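Local atomic coordinates of MmcQ/YjbR family DNA-binding protein (Pseudomonas syringae pv. tomato, PDB entry 3H9X), a protein that probably binds DNA through a double-wing fold, although its cellular role remains uncharacterised. Residues Lys57-Ile62 with Thr93-Gly98; Pro26-Phe31 with Met44-Glu49; Ile62-Gln67 with Glu110-Leu115. All coordinates share one frame; numbering follows the deposited sequence.

Contact 1: Lys57-Ile62 with Thr93-Gly98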
# COMPACT_ATOMS: atom_id res chain seq x y z
N LYS A 57 -1.58 0.47 19.43
CA LYS A 57 -2.66 0.10 18.54
C LYS A 57 -2.13 -0.44 17.22
O LYS A 57 -0.98 -0.21 16.87
CB LYS A 57 -3.49 1.34 18.26
CG LYS A 57 -2.70 2.39 17.54
CD LYS A 57 -3.65 3.33 16.81
CE LYS A 57 -2.85 4.39 16.03
NZ LYS A 57 -3.69 5.18 15.05
N ARG A 58 -2.98 -1.17 16.48
CA ARG A 58 -2.59 -1.69 15.17
C ARG A 58 -3.11 -0.68 14.11
O ARG A 58 -3.95 0.18 14.40
CB ARG A 58 -3.25 -3.05 14.88
CG ARG A 58 -3.47 -4.02 16.05
CD ARG A 58 -2.39 -5.06 16.12
NE ARG A 58 -2.04 -5.54 14.79
CZ ARG A 58 -1.03 -6.38 14.55
NH1 ARG A 58 -0.27 -6.83 15.54
NH2 ARG A 58 -0.77 -6.77 13.31
N VAL A 59 -2.61 -0.83 12.88
CA VAL A 59 -3.02 0.01 11.74
C VAL A 59 -3.04 -0.80 10.42
O VAL A 59 -2.32 -1.80 10.29
CB VAL A 59 -2.07 1.24 11.52
CG1 VAL A 59 -2.22 2.23 12.66
CG2 VAL A 59 -0.63 0.78 11.41
N ASP A 60 -3.87 -0.41 9.47
CA ASP A 60 -3.90 -1.10 8.18
C ASP A 60 -3.27 -0.16 7.18
O ASP A 60 -3.71 0.98 7.03
CB ASP A 60 -5.33 -1.43 7.75
CG ASP A 60 -5.76 -2.82 8.18
OD1 ASP A 60 -5.11 -3.39 9.10
OD2 ASP A 60 -6.75 -3.35 7.61
N VAL A 61 -2.23 -0.64 6.50
CA VAL A 61 -1.49 0.17 5.53
C VAL A 61 -1.33 -0.56 4.19
O VAL A 61 -1.45 -1.77 4.12
CB VAL A 61 -0.07 0.56 6.11
CG1 VAL A 61 -0.23 1.11 7.51
CG2 VAL A 61 0.86 -0.67 6.14
N ILE A 62 -1.10 0.20 3.12
CA ILE A 62 -0.85 -0.40 1.82
C ILE A 62 0.45 0.18 1.31
O ILE A 62 0.73 1.37 1.49
CB ILE A 62 -1.93 -0.09 0.77
CG1 ILE A 62 -2.18 1.40 0.72
CG2 ILE A 62 -3.17 -0.92 1.05
CD1 ILE A 62 -2.99 1.83 -0.45
N THR A 93 4.53 3.76 2.02
CA THR A 93 3.54 3.09 2.85
C THR A 93 2.43 4.09 3.15
O THR A 93 2.68 5.10 3.79
CB THR A 93 4.14 2.58 4.20
OG1 THR A 93 5.04 1.50 3.95
CG2 THR A 93 3.03 2.11 5.14
N VAL A 94 1.22 3.83 2.67
CA VAL A 94 0.11 4.74 2.91
C VAL A 94 -0.78 4.17 4.01
O VAL A 94 -1.19 3.01 3.98
CB VAL A 94 -0.75 5.00 1.63
CG1 VAL A 94 -1.85 6.00 1.93
CG2 VAL A 94 0.14 5.54 0.51
N LEU A 95 -1.07 5.02 4.98
CA LEU A 95 -1.89 4.60 6.10
C LEU A 95 -3.39 4.66 5.76
O LEU A 95 -3.90 5.73 5.41
CB LEU A 95 -1.55 5.49 7.29
CG LEU A 95 -2.22 5.23 8.63
CD1 LEU A 95 -3.54 5.98 8.68
CD2 LEU A 95 -2.40 3.73 8.84
N LEU A 96 -4.06 3.50 5.84
CA LEU A 96 -5.50 3.40 5.56
C LEU A 96 -6.27 3.85 6.79
O LEU A 96 -5.80 3.68 7.91
CB LEU A 96 -5.92 1.97 5.21
CG LEU A 96 -5.41 1.34 3.92
CD1 LEU A 96 -6.08 -0.00 3.69
CD2 LEU A 96 -5.71 2.28 2.78
N ASN A 97 -7.47 4.37 6.57
CA ASN A 97 -8.32 4.90 7.64
C ASN A 97 -7.51 6.08 8.16
O ASN A 97 -7.53 6.38 9.35
CB ASN A 97 -8.54 3.87 8.77
CG ASN A 97 -9.18 2.58 8.29
OD1 ASN A 97 -8.49 1.64 7.87
ND2 ASN A 97 -10.51 2.52 8.35
N GLY A 98 -6.80 6.72 7.23
CA GLY A 98 -5.96 7.86 7.56
C GLY A 98 -6.33 9.15 6.85
O GLY A 98 -7.33 9.22 6.14
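The carbonyl oxygen V94 O is met by two groups of the facing strand. The amide I62 N bonds to V94 O at 2.9 Å, lying in the carbonyl plane, and the CA-H of V61 adds a weaker contact from the residue before. V94 N returns a nearly straight bond to I62 O at 2.8 Å (169°), which makes I62 and V94 an antiparallel hydrogen-bonded pair. V61 and L95 form the adjoining non-hydrogen-bonded pair. One step further along, L96 N reaches D60 O at 2.8 Å, a more bent bond (144° at the hydrogen).

Side chains pack on both faces of this pairing. On one, I62 CG1 and V94 CB lie side by side at 4.0 Å, pointing the same way, while I62 CG2 meets L96 CD1 at about a right angle. On the other, the CD2 branch of L95 turns back over the strand opposite: with CG anti to the backbone N (chi1 -177°), it lies against V59 CB and V61 CG1, 3.7 Å from each. T93 CG2 touches V61 CB at 3.6 Å, leaving OG1 to bond D63 and the backbone of Y84. D60 OD2 forms a salt bridge with R3.

The segments 58-62 and 93-95 run antiparallel with marked twist. Strand 39-47 flanks 58-65 on its far side, and 58-65 is the third of five strands, in the order 29-32, 39-47, 58-65, 91-95, 80-82, of the antiparallel sheet in this YjbR-family domain.

Contact 2: Pro26-Phe31 with Met44-Glu49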
# COMPACT_ATOMS: atom_id res chain seq x y z
N PRO A 26 -2.33 -14.10 7.76
CA PRO A 26 -3.52 -14.20 6.92
C PRO A 26 -3.97 -12.85 6.36
O PRO A 26 -4.60 -12.80 5.31
CB PRO A 26 -4.56 -14.79 7.86
CG PRO A 26 -3.73 -15.58 8.81
CD PRO A 26 -2.61 -14.64 9.10
N ASP A 27 -3.66 -11.78 7.07
CA ASP A 27 -4.05 -10.44 6.66
C ASP A 27 -3.25 -9.83 5.55
O ASP A 27 -3.81 -9.18 4.66
CB ASP A 27 -3.99 -9.49 7.83
CG ASP A 27 -5.13 -9.68 8.75
OD1 ASP A 27 -5.19 -8.96 9.77
OD2 ASP A 27 -5.98 -10.56 8.45
N TYR A 28 -1.94 -10.00 5.62
CA TYR A 28 -1.08 -9.46 4.59
C TYR A 28 -1.58 -9.98 3.25
O TYR A 28 -1.74 -11.18 3.07
CB TYR A 28 0.37 -9.89 4.84
CG TYR A 28 0.96 -9.35 6.12
CD1 TYR A 28 2.34 -9.32 6.32
CD2 TYR A 28 0.15 -8.83 7.13
CE1 TYR A 28 2.89 -8.79 7.49
CE2 TYR A 28 0.69 -8.30 8.29
CZ TYR A 28 2.05 -8.27 8.47
OH TYR A 28 2.57 -7.72 9.62
N ALA A 29 -1.83 -9.07 2.31
CA ALA A 29 -2.32 -9.45 0.99
C ALA A 29 -1.58 -8.65 -0.07
O ALA A 29 -1.41 -7.44 0.07
CB ALA A 29 -3.80 -9.18 0.89
N VAL A 30 -1.13 -9.32 -1.13
CA VAL A 30 -0.43 -8.62 -2.21
C VAL A 30 -1.30 -8.55 -3.46
O VAL A 30 -2.19 -9.38 -3.66
CB VAL A 30 0.96 -9.28 -2.56
CG1 VAL A 30 1.80 -9.42 -1.31
CG2 VAL A 30 0.78 -10.60 -3.24
N PHE A 31 -1.06 -7.55 -4.29
CA PHE A 31 -1.80 -7.38 -5.53
C PHE A 31 -0.80 -7.31 -6.66
O PHE A 31 0.04 -6.41 -6.69
CB PHE A 31 -2.65 -6.11 -5.49
CG PHE A 31 -3.73 -6.13 -4.45
CD1 PHE A 31 -3.41 -6.13 -3.10
CD2 PHE A 31 -5.07 -6.20 -4.83
CE1 PHE A 31 -4.40 -6.19 -2.13
CE2 PHE A 31 -6.07 -6.27 -3.87
CZ PHE A 31 -5.73 -6.26 -2.52
N MSE A 44 -1.29 -4.65 4.48
CA MSE A 44 -0.85 -5.25 5.74
C MSE A 44 -1.50 -4.62 6.94
O MSE A 44 -1.86 -3.46 6.94
CB MSE A 44 0.65 -5.09 5.93
CG MSE A 44 1.52 -5.77 4.91
SE MSE A 44 3.40 -5.34 5.23
CE MSE A 44 3.49 -3.66 4.30
N ASP A 45 -1.62 -5.43 7.99
CA ASP A 45 -2.16 -5.00 9.27
C ASP A 45 -0.96 -5.04 10.20
O ASP A 45 -0.48 -6.12 10.54
CB ASP A 45 -3.21 -6.00 9.75
CG ASP A 45 -3.67 -5.72 11.15
OD1 ASP A 45 -4.26 -4.63 11.37
OD2 ASP A 45 -3.45 -6.58 12.03
N ILE A 46 -0.46 -3.87 10.61
CA ILE A 46 0.73 -3.84 11.47
C ILE A 46 0.62 -2.99 12.73
O ILE A 46 -0.30 -2.18 12.87
CB ILE A 46 1.96 -3.30 10.69
CG1 ILE A 46 1.70 -1.87 10.23
CG2 ILE A 46 2.26 -4.20 9.50
CD1 ILE A 46 2.91 -1.14 9.70
N PRO A 47 1.55 -3.18 13.68
CA PRO A 47 1.55 -2.42 14.93
C PRO A 47 1.90 -0.95 14.59
O PRO A 47 2.90 -0.68 13.94
CB PRO A 47 2.66 -3.09 15.74
CG PRO A 47 2.62 -4.50 15.25
CD PRO A 47 2.51 -4.31 13.77
N ALA A 48 1.07 -0.02 15.04
CA ALA A 48 1.30 1.39 14.76
C ALA A 48 2.77 1.79 14.93
O ALA A 48 3.32 2.52 14.09
CB ALA A 48 0.41 2.24 15.66
N GLU A 49 3.40 1.28 15.99
CA GLU A 49 4.81 1.58 16.30
C GLU A 49 5.80 1.35 15.14
O GLU A 49 6.64 2.21 14.88
CB GLU A 49 5.26 0.77 17.53
CG GLU A 49 5.33 -0.74 17.29
CD GLU A 49 6.40 -1.45 18.14
OE1 GLU A 49 7.58 -0.98 18.15
OE2 GLU A 49 6.07 -2.50 18.77
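A selenium atom over an aromatic face sets this contact apart: M44, present as selenomethionine, lies across the Y28 ring. Its CG sits over the middle of the ring, 3.9 Å from the centroid of Y28 in a CH-pi contact, and SE follows over the same face, 4.5 Å from that centroid and 23° off the ring normal. M44 CG stands beside its own backbone N (chi1 -63°), which holds the side chain along the ring before it bends at chi3 and leads away. This is a Met-aromatic contact in which carbon and selenium share one face.

The rim of the ring meets the backbone instead. D45 O lies at the edge of Y28, near the ring plane and 3.3 Å from CE2, and further out I46 CG2 approaches Y28 OH at 3.5 Å from an oblique direction. The tyrosine thus lies along three successive residues of the strand.

Beside it, D27 and D45 run alongside each other with their carboxylate planes 74° apart. Their oxygens D27 OD1 and D45 OD2 are 3.7 Å apart, a like-charge approach that is probably eased by R58, whose NH2 forms a salt bridge with D45 OD2.

Y28 comes just ahead of strand 29-32, where A29 pairs with L43 in the hairpin formed with strand 39-47, so its ring carries the hairpin contact past the backbone pairing. F25 stacks on the ring and W22 also packs against Y28. M44 is paired through its backbone to V61 of strand 58-65, and R3 and F6 of helix 3-13 touch D27 and F31.

Contact 3: Ile62-Gln67 with Glu110-Leu115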
# COMPACT_ATOMS: atom_id res chain seq x y z
N ILE A 62 -1.10 0.20 3.12
CA ILE A 62 -0.85 -0.40 1.82
C ILE A 62 0.45 0.18 1.31
O ILE A 62 0.73 1.37 1.49
CB ILE A 62 -1.93 -0.09 0.77
CG1 ILE A 62 -2.18 1.40 0.72
CG2 ILE A 62 -3.17 -0.92 1.05
CD1 ILE A 62 -2.99 1.83 -0.45
N ASP A 63 1.25 -0.68 0.69
CA ASP A 63 2.52 -0.26 0.12
C ASP A 63 2.34 -0.16 -1.37
O ASP A 63 1.79 -1.07 -2.00
CB ASP A 63 3.60 -1.26 0.48
CG ASP A 63 4.25 -0.94 1.81
OD1 ASP A 63 3.55 -0.42 2.71
OD2 ASP A 63 5.44 -1.23 1.98
N LEU A 64 2.80 0.96 -1.91
CA LEU A 64 2.69 1.27 -3.33
C LEU A 64 4.04 1.66 -3.89
O LEU A 64 4.87 2.20 -3.18
CB LEU A 64 1.68 2.42 -3.51
CG LEU A 64 0.20 2.09 -3.76
CD1 LEU A 64 -0.26 0.91 -2.93
CD2 LEU A 64 -0.63 3.33 -3.46
N LYS A 65 4.27 1.38 -5.17
CA LYS A 65 5.55 1.71 -5.79
C LYS A 65 5.48 3.08 -6.44
O LYS A 65 4.49 3.42 -7.08
CB LYS A 65 5.92 0.66 -6.83
CG LYS A 65 7.34 0.72 -7.37
CD LYS A 65 7.51 -0.36 -8.45
CE LYS A 65 8.80 -1.16 -8.27
NZ LYS A 65 10.02 -0.31 -8.24
N VAL A 66 6.52 3.88 -6.28
CA VAL A 66 6.52 5.20 -6.87
C VAL A 66 7.88 5.46 -7.48
O VAL A 66 8.80 4.64 -7.35
CB VAL A 66 6.22 6.29 -5.82
CG1 VAL A 66 4.89 5.99 -5.13
CG2 VAL A 66 7.32 6.38 -4.80
N GLN A 67 8.00 6.58 -8.18
CA GLN A 67 9.27 6.94 -8.79
C GLN A 67 10.18 7.50 -7.71
O GLN A 67 9.79 8.39 -6.94
CB GLN A 67 9.03 7.97 -9.89
CG GLN A 67 8.25 7.42 -11.06
CD GLN A 67 7.14 8.35 -11.49
OE1 GLN A 67 7.40 9.46 -11.97
NE2 GLN A 67 5.90 7.91 -11.32
N GLU A 110 -2.82 3.71 -9.04
CA GLU A 110 -2.65 3.67 -10.49
C GLU A 110 -1.17 3.79 -10.85
O GLU A 110 -0.66 3.03 -11.67
CB GLU A 110 -3.44 4.81 -11.16
CG GLU A 110 -3.36 4.85 -12.71
CD GLU A 110 -3.79 3.54 -13.39
OE1 GLU A 110 -4.90 3.05 -13.10
OE2 GLU A 110 -3.02 3.01 -14.22
N ASP A 111 -0.50 4.76 -10.24
CA ASP A 111 0.92 4.96 -10.49
C ASP A 111 1.73 3.69 -10.23
O ASP A 111 2.59 3.33 -11.03
CB ASP A 111 1.42 6.12 -9.64
CG ASP A 111 1.03 7.47 -10.21
OD1 ASP A 111 -0.06 7.58 -10.82
OD2 ASP A 111 1.82 8.42 -10.04
N SER A 112 1.46 3.01 -9.11
CA SER A 112 2.16 1.77 -8.75
C SER A 112 1.83 0.68 -9.75
O SER A 112 2.68 -0.16 -10.08
CB SER A 112 1.74 1.33 -7.34
OG SER A 112 2.43 0.19 -6.91
N PHE A 113 0.60 0.69 -10.26
CA PHE A 113 0.14 -0.29 -11.24
C PHE A 113 0.92 -0.13 -12.56
O PHE A 113 1.47 -1.10 -13.07
CB PHE A 113 -1.35 -0.11 -11.51
CG PHE A 113 -1.96 -1.23 -12.32
CD1 PHE A 113 -2.15 -2.49 -11.77
CD2 PHE A 113 -2.33 -1.02 -13.64
CE1 PHE A 113 -2.69 -3.52 -12.53
CE2 PHE A 113 -2.88 -2.05 -14.40
CZ PHE A 113 -3.05 -3.30 -13.84
N GLN A 114 0.96 1.09 -13.09
CA GLN A 114 1.68 1.40 -14.32
C GLN A 114 3.19 1.25 -14.19
O GLN A 114 3.86 0.96 -15.16
CB GLN A 114 1.39 2.83 -14.79
CG GLN A 114 -0.02 3.11 -15.29
CD GLN A 114 -0.46 2.14 -16.38
OE1 GLN A 114 0.24 1.96 -17.38
NE2 GLN A 114 -1.61 1.53 -16.19
N LEU A 115 3.71 1.49 -13.00
CA LEU A 115 5.15 1.40 -12.75
C LEU A 115 5.62 -0.05 -12.77
O LEU A 115 6.82 -0.33 -12.87
CB LEU A 115 5.47 2.02 -11.38
CG LEU A 115 6.70 2.92 -11.23
CD1 LEU A 115 7.95 2.20 -11.75
CD2 LEU A 115 6.46 4.20 -12.00
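The polar part of this contact centres on the hydroxyl of S112 and the backbone of K65. K65 N donates to S112 OG over 2.8 Å in a nearly straight bond (171°), so the hydroxyl acts as acceptor here and can donate its own hydrogen in a bond to Y40 O on the neighbouring strand. The CB of S112 already points toward the strand, and OG anti to the backbone N (chi1 -177°) brings it to K65 N. Pairing of D63 with L42 would bring K65 opposite Y40, so the hydroxyl probably stands between an amide and a carbonyl that could otherwise have paired directly. A weaker CA-H...O contact joins S112 CA to K65 O at 3.3 Å.

Apolar contacts lie on two sides of this bond. L64 CG rests 4.0 Å from S112 CB, in a region that L108 and I109 of the same helix also fill. Toward the end of the helix L115 spreads its two methyls: CD1 meets the aliphatic K65 CD at 4.2 Å, the chains at about a right angle, and CD2 touches Q67 CG at 3.8 Å. The long lysine and glutamine chains thus contribute their carbons here.

Within the helix, Q114 NE2 bonds E110 OE2 at 2.8 Å, linking side chains one turn apart; E110 OE1 also bonds Y14 OH.

Helix 102-115 lies on the face of the antiparallel sheet, its segment 110-115 at 51° to strand segment 62-65, close enough for a small serine to dock on the backbone: helix-on-sheet packing of an alpha+beta kind, a C-terminal helix against a central strand.

In the fold
Contacts 1 and 3 share I62 and strand 58-65, gripping it at successive places: contact 1 joins it edge to edge with strand 91-95, contact 3 lays helix 102-115 upon it. Contact 2 belongs to the preceding hairpin and reaches the same strand through 39-47, where V59 N bonds I46 O. It is the buried one; the other two are partly buried, and contact 3 runs out to an exposed leucine. Their chemistry differs accordingly: paired backbone amides within the sheet, an aromatic face and selenomethionine at the hairpin, and one serine hydroxyl between helix and strand.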